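Local coordinates for aminoglycoside N(3)-acetyltransferase (Enterobacter cloacae, PDB 6NP3), which catalyses transfer of an acetyl group from acetyl-CoA to N3 of 2-deoxystreptamine antibiotics such as gentamicin, probably conferring resistance to them, at residues A115-S120 and M189-E194; G155-I160 and I249-I254; T168-A173 and D253-G258. All blocks are in the same frame, centred on the assembly; numbering follows the deposited sequence. Where two conformers were deposited one is given.

In the fold
All three contacts are largely buried, but their chemistry differs with their place. Contact 2 joins strand 156-160 of the mixed sheet to the end of strand 244-250 and the first turn of helix 251-265, so backbone hydrogen bonds dominate and isoleucines pack over them. Contact 3 is apolar helix-against-helix packing; it shares Asp253 and Ile254 with contact 2 through helix 251-265, and the two touch where Ile157 CD1 lies 3.9 Å from Ala169 CB. Contact 1 lies apart, its centre about 25 Å from that of contact 3, joining a loop to strand 184-193, which runs on into exposed residues. Asp118 of contact 1 and His171 of contact 3 bind different rings of the same gentamicin.

Contact 1 (A115-S120 and M189-E194); sequences AHPDAS and MPLLRE. With LLL ((2R,3R,4R,5R)-2-((1S,2S,3R,4S,6R)-4,6-diamino-3-((2R,3R,6S)-3-amino-6-(aminomethyl)-tetrahydro-2H-pyran-2-yloxy)-2-hydr oxycyclohexyloxy)-5-methyl-4-(methylamino)-tetrahydro-2H-pyran-3,5-diol), chain B.
Pro117 lies against Met189, and the apolar part of the contact gathers round its ring. Pro117 CG is 3.8 Å from Met189 CB, the two side chains sliding past each other in opposite directions; Leu191 lies beside the ring as well, though its exact approach is doubtful. A rigid, compact ring suits this place, since it packs between loop and strand and has no polar side-chain atom to satisfy. Met189 is bent at chi2 (-74°) and again at chi3, which lays the thioether alongside Pro117 and carries the methyl on to Asp118: SD is 3.9 Å from Pro117 CB, and CE ends 4.0 Å from Asp118 CB. Flexible methionine can thus serve two neighbouring residues at once.

The polar interactions belong to the loop and the drug. Asp118 holds CG anti to its own N (chi1 -169°), presenting both oxygens to gentamicin: OD1 accepts from LLL N33 at 2.8 Å, and OD2 from LLL O23 at 2.6 Å. Ser65 also hydrogen-bonds to OD1, and Ser61 to the Asp118 carbonyl oxygen. Within the loop, His116 ND1 accepts a weak bond from Asp118 N (3.4 Å).

A carboxylate is well matched to this neighbouring amine and hydroxyl, especially if the methylamino group is protonated, as is likely. Asp118 therefore joins the two chemistries: its CB packs on the methionine, while its two carboxylate oxygens hold one sugar of the antibiotic.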
loop_
_atom_site.group_PDB
_atom_site.type_symbol
_atom_site.label_atom_id
_atom_site.label_comp_id
_atom_site.label_asym_id
_atom_site.label_seq_id
_atom_site.Cartn_x
_atom_site.Cartn_y
_atom_site.Cartn_z
ATOM N N ALA A 115 2.684 -12.574 2.101
ATOM C CA ALA A 115 3.849 -13.361 1.729
ATOM C C ALA A 115 4.689 -12.781 0.597
ATOM O O ALA A 115 5.753 -13.339 0.310
ATOM C CB ALA A 115 3.373 -14.760 1.325
ATOM N N HIS A 116 4.228 -11.766 -0.105
ATOM C CA HIS A 116 5.002 -11.185 -1.196
ATOM C C HIS A 116 6.049 -10.253 -0.618
ATOM O O HIS A 116 5.704 -9.251 0.013
ATOM C CB HIS A 116 4.056 -10.424 -2.100
ATOM C CG HIS A 116 4.641 -10.041 -3.405
ATOM N ND1 HIS A 116 5.783 -9.282 -3.537
ATOM C CD2 HIS A 116 4.194 -10.291 -4.656
ATOM C CE1 HIS A 116 6.008 -9.089 -4.823
ATOM N NE2 HIS A 116 5.051 -9.678 -5.519
ATOM N N PRO A 117 7.335 -10.571 -0.769
ATOM C CA PRO A 117 8.324 -9.813 0.003
ATOM C C PRO A 117 8.404 -8.350 -0.380
ATOM O O PRO A 117 8.544 -7.496 0.497
ATOM C CB PRO A 117 9.631 -10.579 -0.245
ATOM C CG PRO A 117 9.210 -11.945 -0.541
ATOM C CD PRO A 117 7.944 -11.766 -1.375
ATOM N N ASP A 118 8.278 -8.031 -1.664
ATOM C CA ASP A 118 8.392 -6.650 -2.109
ATOM C C ASP A 118 7.081 -5.892 -1.977
ATOM O O ASP A 118 7.096 -4.698 -1.673
ATOM C CB ASP A 118 8.911 -6.579 -3.552
ATOM C CG ASP A 118 9.287 -5.186 -3.939
ATOM O OD1 ASP A 118 10.267 -4.625 -3.377
ATOM O OD2 ASP A 118 8.585 -4.610 -4.793
ATOM N N ALA A 119 5.961 -6.548 -2.260
ATOM C CA ALA A 119 4.640 -5.939 -2.167
ATOM C C ALA A 119 3.952 -6.197 -0.828
ATOM O O ALA A 119 2.748 -5.957 -0.705
ATOM C CB ALA A 119 3.766 -6.456 -3.310
ATOM N N SER A 120 4.697 -6.526 0.207
ATOM C CA SER A 120 4.082 -7.064 1.401
ATOM C C SER A 120 3.074 -6.112 2.022
ATOM O O SER A 120 3.322 -4.920 2.183
ATOM C CB SER A 120 5.158 -7.400 2.422
ATOM O OG SER A 120 4.622 -8.083 3.549
ATOM N N MET A 189 12.853 -12.740 -5.561
ATOM C CA MET A 189 12.722 -12.590 -4.127
ATOM C C MET A 189 13.047 -13.900 -3.431
ATOM O O MET A 189 12.682 -14.976 -3.916
ATOM C CB MET A 189 11.288 -12.183 -3.755
ATOM C CG MET A 189 10.868 -10.812 -4.281
ATOM S SD MET A 189 11.658 -9.484 -3.343
ATOM C CE MET A 189 12.269 -8.429 -4.694
ATOM N N PRO A 190 13.656 -13.831 -2.248
ATOM C CA PRO A 190 13.952 -15.047 -1.478
ATOM C C PRO A 190 12.849 -15.312 -0.468
ATOM O O PRO A 190 12.616 -14.496 0.438
ATOM C CB PRO A 190 15.286 -14.697 -0.809
ATOM C CG PRO A 190 15.201 -13.219 -0.571
ATOM C CD PRO A 190 14.252 -12.635 -1.633
ATOM N N LEU A 191 12.121 -16.409 -0.662
ATOM C CA LEU A 191 10.985 -16.755 0.184
ATOM C C LEU A 191 11.375 -17.879 1.135
ATOM O O LEU A 191 12.347 -18.602 0.903
ATOM C CB LEU A 191 9.804 -17.241 -0.659
ATOM C CG LEU A 191 9.297 -16.406 -1.819
ATOM C CD1 LEU A 191 8.062 -17.058 -2.436
ATOM C CD2 LEU A 191 8.985 -15.009 -1.370
ATOM N N LEU A 192 10.582 -18.050 2.191
ATOM C CA LEU A 192 10.674 -19.227 3.049
ATOM C C LEU A 192 9.600 -20.218 2.620
ATOM O O LEU A 192 8.423 -19.856 2.513
ATOM C CB LEU A 192 10.473 -18.875 4.524
ATOM C CG LEU A 192 11.657 -18.223 5.231
ATOM C CD1 LEU A 192 11.239 -17.809 6.634
ATOM C CD2 LEU A 192 12.862 -19.142 5.261
ATOM N N ARG A 193 10.009 -21.454 2.355
ATOM C CA ARG A 193 9.090 -22.536 2.021
ATOM C C ARG A 193 9.509 -23.750 2.841
ATOM O O ARG A 193 10.572 -24.335 2.601
ATOM C CB ARG A 193 9.117 -22.819 0.519
ATOM C CG ARG A 193 8.343 -21.764 -0.280
ATOM C CD ARG A 193 8.357 -22.009 -1.787
ATOM N NE ARG A 193 7.566 -21.001 -2.494
ATOM C CZ ARG A 193 7.518 -20.875 -3.815
ATOM N NH1 ARG A 193 8.220 -21.684 -4.590
ATOM N NH2 ARG A 193 6.767 -19.933 -4.365
ATOM N N GLU A 194 8.694 -24.098 3.833
ATOM C CA GLU A 194 9.020 -25.176 4.760
ATOM C C GLU A 194 10.386 -24.940 5.408
ATOM O O GLU A 194 11.228 -25.839 5.497
ATOM C CB GLU A 194 8.944 -26.538 4.065
ATOM C CG GLU A 194 7.526 -26.990 3.707
ATOM C CD GLU A 194 7.476 -28.168 2.741
ATOM O OE1 GLU A 194 6.391 -28.419 2.173
ATOM O OE2 GLU A 194 8.508 -28.841 2.545
HETATM C C11 LLL B . 7.520 5.719 -5.780
HETATM O O11 LLL B . 6.356 4.872 -5.593
HETATM C C21 LLL B . 7.310 6.967 -4.927
HETATM N N21 LLL B . 6.946 6.520 -3.587
HETATM C C31 LLL B . 6.149 7.744 -5.428
HETATM C C41 LLL B . 6.437 8.163 -6.861
HETATM C C51 LLL B . 6.704 6.903 -7.677
HETATM O O51 LLL B . 7.749 6.159 -7.114
HETATM C C61 LLL B . 7.109 7.265 -9.090
HETATM N N61 LLL B . 7.364 6.026 -9.823
HETATM C C12 LLL B . 6.126 0.669 -5.353
HETATM N N12 LLL B . 6.055 -0.761 -5.620
HETATM C C22 LLL B . 4.977 1.420 -6.025
HETATM C C32 LLL B . 5.090 2.879 -5.629
HETATM N N32 LLL B . 3.987 3.630 -6.235
HETATM C C42 LLL B . 6.401 3.527 -6.077
HETATM C C52 LLL B . 7.576 2.710 -5.537
HETATM O O52 LLL B . 8.762 3.206 -6.114
HETATM C C62 LLL B . 7.458 1.234 -5.861
HETATM O O62 LLL B . 8.500 0.550 -5.189
HETATM C C13 LLL B . 9.330 -0.316 -5.966
HETATM C C23 LLL B . 9.782 -1.433 -5.029
HETATM O O23 LLL B . 8.631 -2.031 -4.470
HETATM C C33 LLL B . 10.617 -0.862 -3.867
HETATM N N33 LLL B . 11.142 -1.966 -3.034
HETATM C C43 LLL B . 11.774 -0.029 -4.457
HETATM O O43 LLL B . 12.661 -0.943 -5.071
HETATM C C53 LLL B . 11.241 0.984 -5.477
HETATM O O53 LLL B . 10.478 0.377 -6.493
HETATM C C83 LLL B . 12.490 0.747 -3.346
HETATM C C93 LLL B . 10.793 -1.766 -1.611
#

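Contact 2 (G155-I160 and I249-I254); sequences GKILSI and IDAADI
Ile157 and Ile249 share nearly the same first torsion (chi1 -63° and -65°), each with CG1 anti to the carbonyl carbon, and their branched side chains meet on one face of the sheet. From there Ile157, extended at chi2, carries CD1 on to Ala251 CB at 3.8 Å and Ile254 CG2 at 4.0 Å. Beta-branched residues suit strands, and the small alanine lets the first helical turn lie close to the strand. Beneath the side chains the two isoleucines form an antiparallel hydrogen-bonded pair: Ile157 N gives to Ile249 O at 2.7 Å, and Ile249 N to Ile157 O at 2.8 Å. Lys156 and Asp250 are the adjoining non-hydrogen-bonded pair.

Just beyond this last bridge, the first helical residue still holds on: Ala251 N donates to Gly155 O over 3.0 Å. A water donates to Gly155 O and accepts from Ala252 N, the latter bond 2.9 Å long. Asp250 is the N-cap; in one of its two conformers, Asp250 OD2 accepts from Asp253 N at 2.8 Å.

Strand 156-160 lies between strands 22-27 and 244-250, with Lys156 salt-bridged to Asp21. Phe150 of helix 146-151 packs on Ile157 and Ala251, while Ile157 also touches His26 of strand 22-27.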
loop_
_atom_site.group_PDB
_atom_site.type_symbol
_atom_site.label_atom_id
_atom_site.label_comp_id
_atom_site.label_asym_id
_atom_site.label_seq_id
_atom_site.Cartn_x
_atom_site.Cartn_y
_atom_site.Cartn_z
ATOM N N GLY A 155 -13.390 -0.948 0.734
ATOM C CA GLY A 155 -12.218 -0.276 1.251
ATOM C C GLY A 155 -12.303 1.236 1.095
ATOM O O GLY A 155 -12.793 1.754 0.079
ATOM N N LYS A 156 -11.710 1.936 2.064
ATOM C CA LYS A 156 -11.529 3.380 2.036
ATOM C C LYS A 156 -10.043 3.667 2.140
ATOM O O LYS A 156 -9.326 3.022 2.917
ATOM C CB LYS A 156 -12.238 4.074 3.198
ATOM C CG LYS A 156 -13.719 3.854 3.233
ATOM C CD LYS A 156 -14.347 4.623 4.374
ATOM C CE LYS A 156 -15.831 4.367 4.504
ATOM N NZ LYS A 156 -16.468 5.231 5.573
ATOM N N ILE A 157 -9.568 4.603 1.330
ATOM C CA ILE A 157 -8.172 5.011 1.356
ATOM C C ILE A 157 -8.075 6.283 2.185
ATOM O O ILE A 157 -8.717 7.291 1.869
ATOM C CB ILE A 157 -7.629 5.224 -0.063
ATOM C CG1 ILE A 157 -7.680 3.902 -0.844
ATOM C CG2 ILE A 157 -6.201 5.749 0.008
ATOM C CD1 ILE A 157 -7.610 4.021 -2.333
ATOM N N LEU A 158 -7.261 6.255 3.236
ATOM C CA LEU A 158 -7.159 7.359 4.193
ATOM C C LEU A 158 -5.791 8.005 4.008
ATOM O O LEU A 158 -4.770 7.466 4.422
ATOM C CB LEU A 158 -7.329 6.817 5.605
ATOM C CG LEU A 158 -7.027 7.777 6.748
ATOM C CD1 LEU A 158 -7.865 9.026 6.656
ATOM C CD2 LEU A 158 -7.249 7.069 8.080
ATOM N N SER A 159 -5.781 9.131 3.326
ATOM C CA SER A 159 -4.555 9.844 3.027
ATOM C C SER A 159 -4.399 10.944 4.066
ATOM O O SER A 159 -5.225 11.858 4.133
ATOM C CB SER A 159 -4.601 10.452 1.627
ATOM O OG SER A 159 -3.455 11.270 1.393
ATOM N N ILE A 160 -3.346 10.842 4.868
ATOM C CA ILE A 160 -3.097 11.769 5.963
ATOM C C ILE A 160 -1.832 12.534 5.613
ATOM O O ILE A 160 -0.719 12.106 5.930
ATOM C CB ILE A 160 -2.986 11.026 7.308
ATOM C CG1 ILE A 160 -4.306 10.343 7.623
ATOM C CG2 ILE A 160 -2.584 11.985 8.411
ATOM C CD1 ILE A 160 -4.235 9.382 8.806
ATOM N N ILE A 249 -11.118 8.417 0.841
ATOM C CA ILE A 249 -11.458 8.141 -0.550
ATOM C C ILE A 249 -12.092 6.764 -0.672
ATOM O O ILE A 249 -11.596 5.790 -0.089
ATOM C CB ILE A 249 -10.157 8.170 -1.383
ATOM C CG1 ILE A 249 -9.555 9.572 -1.390
ATOM C CG2 ILE A 249 -10.388 7.682 -2.807
ATOM C CD1 ILE A 249 -8.126 9.642 -1.839
ATOM N N ASP A 250 -13.183 6.663 -1.433
ATOM C CA ASP A 250 -13.752 5.360 -1.749
ATOM C C ASP A 250 -12.823 4.648 -2.733
ATOM O O ASP A 250 -12.586 5.131 -3.852
ATOM C CB ASP A 250 -15.161 5.496 -2.332
ATOM C CG ASP A 250 -15.790 4.150 -2.602
ATOM O OD1 ASP A 250 -16.379 3.572 -1.679
ATOM O OD2 ASP A 250 -15.676 3.586 -3.693
ATOM N N ALA A 251 -12.281 3.501 -2.323
ATOM C CA ALA A 251 -11.234 2.847 -3.101
ATOM C C ALA A 251 -11.779 2.286 -4.401
ATOM O O ALA A 251 -11.158 2.420 -5.461
ATOM C CB ALA A 251 -10.583 1.729 -2.289
ATOM N N ALA A 252 -12.923 1.611 -4.345
ATOM C CA ALA A 252 -13.491 1.069 -5.570
ATOM C C ALA A 252 -13.761 2.175 -6.578
ATOM O O ALA A 252 -13.553 1.996 -7.784
ATOM C CB ALA A 252 -14.768 0.291 -5.264
ATOM N N ASP A 253 -14.231 3.327 -6.101
ATOM C CA ASP A 253 -14.551 4.426 -7.008
ATOM C C ASP A 253 -13.302 4.989 -7.677
ATOM O O ASP A 253 -13.303 5.214 -8.891
ATOM C CB ASP A 253 -15.300 5.526 -6.272
ATOM C CG ASP A 253 -15.936 6.505 -7.219
ATOM O OD1 ASP A 253 -16.778 6.082 -8.030
ATOM O OD2 ASP A 253 -15.585 7.690 -7.150
ATOM N N ILE A 254 -12.224 5.229 -6.927
ATOM C CA ILE A 254 -11.022 5.788 -7.552
ATOM C C ILE A 254 -10.375 4.785 -8.497
ATOM O O ILE A 254 -9.851 5.165 -9.546
ATOM C CB ILE A 254 -10.026 6.343 -6.511
ATOM C CG1 ILE A 254 -9.012 7.285 -7.200
ATOM C CG2 ILE A 254 -9.351 5.226 -5.733
ATOM C CD1 ILE A 254 -8.084 8.002 -6.275
HETATM O O HOH W 1 -14.502 0.990 -1.941
#

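Contact 3 (T168-A173 and D253-G258); sequences TALHYA and DIVSFG. With LLL ((2R,3R,4R,5R)-2-((1S,2S,3R,4S,6R)-4,6-diamino-3-((2R,3R,6S)-3-amino-6-(aminomethyl)-tetrahydro-2H-pyran-2-yloxy)-2-hydr oxycyclohexyloxy)-5-methyl-4-(methylamino)-tetrahydro-2H-pyran-3,5-diol), chain B.
Val255 points its two methyls at different parts of segment 168-173. CG1, anti to the backbone N (chi1 170°), reaches Tyr172 CD1 at 3.7 Å, the two side chains crossing at about a right angle and the methyl meeting the ring obliquely; CG2 lies 3.6 Å from Ala169 O. A short, branched residue fits here because its two methyls can touch residues at either end of a single turn, Ala169 and Tyr172. Leu170 likewise crosses Ile254 nearly perpendicularly, CD1 to CD1 at 4.0 Å, while its other branch, CD2, rests 3.5 Å from Ile254 O and 4.2 Å from Gly258 CA. With Ala173 CB 4.0 Å from Gly258 C, small residues on both helices allow a close approach: Ala173 CA and Val255 CA are 5.5 Å apart.

His171 points away from this interface. Its NE2 accepts from gentamicin LLL N32, the 3-amino group that the enzyme acetylates, at 2.8 Å and in the plane of the ring; ND1 is hydrogen-bonded to Glu174, which would fix the ring's rotation.

Helix 251-265 thus backs helix 170-176 on the side remote from the drug. Ile226 of helix 222-233 packs on Leu170, Leu151 of helix 146-151 touches both Tyr172 and Val255, and Thr168 rests on strand 22-27.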
loop_
_atom_site.group_PDB
_atom_site.type_symbol
_atom_site.label_atom_id
_atom_site.label_comp_id
_atom_site.label_asym_id
_atom_site.label_seq_id
_atom_site.Cartn_x
_atom_site.Cartn_y
_atom_site.Cartn_z
ATOM N N THR A 168 -1.546 3.423 -3.477
ATOM C CA THR A 168 -1.122 2.111 -3.952
ATOM C C THR A 168 -2.241 1.374 -4.655
ATOM O O THR A 168 -1.986 0.616 -5.596
ATOM C CB THR A 168 -0.652 1.276 -2.759
ATOM O OG1 THR A 168 0.221 2.063 -1.933
ATOM C CG2 THR A 168 0.010 0.018 -3.187
ATOM N N ALA A 169 -3.473 1.541 -4.197
ATOM C CA ALA A 169 -4.543 0.783 -4.808
ATOM C C ALA A 169 -4.680 1.054 -6.298
ATOM O O ALA A 169 -5.192 0.186 -7.021
ATOM C CB ALA A 169 -5.867 1.032 -4.121
ATOM N N LEU A 170 -4.269 2.232 -6.774
ATOM C CA LEU A 170 -4.349 2.511 -8.203
ATOM C C LEU A 170 -3.426 1.638 -9.042
ATOM O O LEU A 170 -3.634 1.552 -10.257
ATOM C CB LEU A 170 -4.131 3.994 -8.483
ATOM C CG LEU A 170 -5.380 4.856 -8.297
ATOM C CD1 LEU A 170 -5.030 6.319 -8.297
ATOM C CD2 LEU A 170 -6.382 4.529 -9.393
ATOM N N HIS A 171 -2.423 0.990 -8.450
ATOM C CA HIS A 171 -1.713 -0.038 -9.207
ATOM C C HIS A 171 -2.626 -1.172 -9.655
ATOM O O HIS A 171 -2.283 -1.854 -10.636
ATOM C CB HIS A 171 -0.477 -0.533 -8.454
ATOM C CG HIS A 171 0.547 0.532 -8.222
ATOM N ND1 HIS A 171 1.149 1.218 -9.253
ATOM C CD2 HIS A 171 1.095 1.021 -7.083
ATOM C CE1 HIS A 171 2.017 2.082 -8.758
ATOM N NE2 HIS A 171 2.004 1.982 -7.442
ATOM N N TYR A 172 -3.757 -1.408 -8.987
ATOM C CA TYR A 172 -4.704 -2.395 -9.504
ATOM C C TYR A 172 -5.267 -1.938 -10.843
ATOM O O TYR A 172 -5.420 -2.738 -11.773
ATOM C CB TYR A 172 -5.816 -2.624 -8.473
ATOM C CG TYR A 172 -6.831 -3.645 -8.919
ATOM C CD1 TYR A 172 -7.824 -3.315 -9.814
ATOM C CD2 TYR A 172 -6.780 -4.948 -8.482
ATOM C CE1 TYR A 172 -8.731 -4.253 -10.278
ATOM C CE2 TYR A 172 -7.702 -5.877 -8.919
ATOM C CZ TYR A 172 -8.675 -5.526 -9.822
ATOM O OH TYR A 172 -9.568 -6.486 -10.273
ATOM N N ALA A 173 -5.615 -0.657 -10.943
ATOM C CA ALA A 173 -6.129 -0.150 -12.208
ATOM C C ALA A 173 -5.122 -0.356 -13.326
ATOM O O ALA A 173 -5.486 -0.683 -14.462
ATOM C CB ALA A 173 -6.469 1.323 -12.087
ATOM N N ASP A 253 -14.231 3.327 -6.101
ATOM C CA ASP A 253 -14.551 4.426 -7.008
ATOM C C ASP A 253 -13.302 4.989 -7.677
ATOM O O ASP A 253 -13.303 5.214 -8.891
ATOM C CB ASP A 253 -15.300 5.526 -6.272
ATOM C CG ASP A 253 -15.936 6.505 -7.219
ATOM O OD1 ASP A 253 -16.778 6.082 -8.030
ATOM O OD2 ASP A 253 -15.585 7.690 -7.150
ATOM N N ILE A 254 -12.224 5.229 -6.927
ATOM C CA ILE A 254 -11.022 5.788 -7.552
ATOM C C ILE A 254 -10.375 4.785 -8.497
ATOM O O ILE A 254 -9.851 5.165 -9.546
ATOM C CB ILE A 254 -10.026 6.343 -6.511
ATOM C CG1 ILE A 254 -9.012 7.285 -7.200
ATOM C CG2 ILE A 254 -9.351 5.226 -5.733
ATOM C CD1 ILE A 254 -8.084 8.002 -6.275
ATOM N N VAL A 255 -10.423 3.495 -8.171
ATOM C CA VAL A 255 -9.864 2.488 -9.066
ATOM C C VAL A 255 -10.684 2.378 -10.339
ATOM O O VAL A 255 -10.127 2.306 -11.447
ATOM C CB VAL A 255 -9.686 1.146 -8.328
ATOM C CG1 VAL A 255 -9.346 0.030 -9.305
ATOM C CG2 VAL A 255 -8.582 1.305 -7.281
ATOM N N SER A 256 -12.010 2.368 -10.243
ATOM C CA SER A 256 -12.807 2.369 -11.463
ATOM C C SER A 256 -12.498 3.603 -12.314
ATOM O O SER A 256 -12.314 3.510 -13.541
ATOM C CB SER A 256 -14.284 2.310 -11.100
ATOM O OG SER A 256 -14.601 1.062 -10.510
ATOM N N PHE A 257 -12.417 4.770 -11.673
ATOM C CA PHE A 257 -12.067 5.991 -12.380
ATOM C C PHE A 257 -10.727 5.830 -13.068
ATOM O O PHE A 257 -10.551 6.253 -14.222
ATOM C CB PHE A 257 -12.046 7.149 -11.388
ATOM C CG PHE A 257 -11.588 8.459 -11.974
ATOM C CD1 PHE A 257 -10.249 8.787 -11.999
ATOM C CD2 PHE A 257 -12.496 9.367 -12.481
ATOM C CE1 PHE A 257 -9.815 9.983 -12.522
ATOM C CE2 PHE A 257 -12.046 10.567 -13.019
ATOM C CZ PHE A 257 -10.730 10.884 -12.995
ATOM N N GLY A 258 -9.770 5.192 -12.399
ATOM C CA GLY A 258 -8.444 5.060 -12.980
ATOM C C GLY A 258 -8.380 4.104 -14.155
ATOM O O GLY A 258 -7.663 4.358 -15.139
HETATM C C11 LLL B . 7.520 5.719 -5.780
HETATM O O11 LLL B . 6.356 4.872 -5.593
HETATM C C21 LLL B . 7.310 6.967 -4.927
HETATM N N21 LLL B . 6.946 6.520 -3.587
HETATM C C31 LLL B . 6.149 7.744 -5.428
HETATM C C41 LLL B . 6.437 8.163 -6.861
HETATM C C51 LLL B . 6.704 6.903 -7.677
HETATM O O51 LLL B . 7.749 6.159 -7.114
HETATM C C61 LLL B . 7.109 7.265 -9.090
HETATM N N61 LLL B . 7.364 6.026 -9.823
HETATM C C12 LLL B . 6.126 0.669 -5.353
HETATM N N12 LLL B . 6.055 -0.761 -5.620
HETATM C C22 LLL B . 4.977 1.420 -6.025
HETATM C C32 LLL B . 5.090 2.879 -5.629
HETATM N N32 LLL B . 3.987 3.630 -6.235
HETATM C C42 LLL B . 6.401 3.527 -6.077
HETATM C C52 LLL B . 7.576 2.710 -5.537
HETATM O O52 LLL B . 8.762 3.206 -6.114
HETATM C C62 LLL B . 7.458 1.234 -5.861
HETATM O O62 LLL B . 8.500 0.550 -5.189
HETATM C C13 LLL B . 9.330 -0.316 -5.966
HETATM C C23 LLL B . 9.782 -1.433 -5.029
HETATM O O23 LLL B . 8.631 -2.031 -4.470
HETATM C C33 LLL B . 10.617 -0.862 -3.867
HETATM N N33 LLL B . 11.142 -1.966 -3.034
HETATM C C43 LLL B . 11.774 -0.029 -4.457
HETATM O O43 LLL B . 12.661 -0.943 -5.071
HETATM C C53 LLL B . 11.241 0.984 -5.477
HETATM O O53 LLL B . 10.478 0.377 -6.493
HETATM C C83 LLL B . 12.490 0.747 -3.346
HETATM C C93 LLL B . 10.793 -1.766 -1.611
#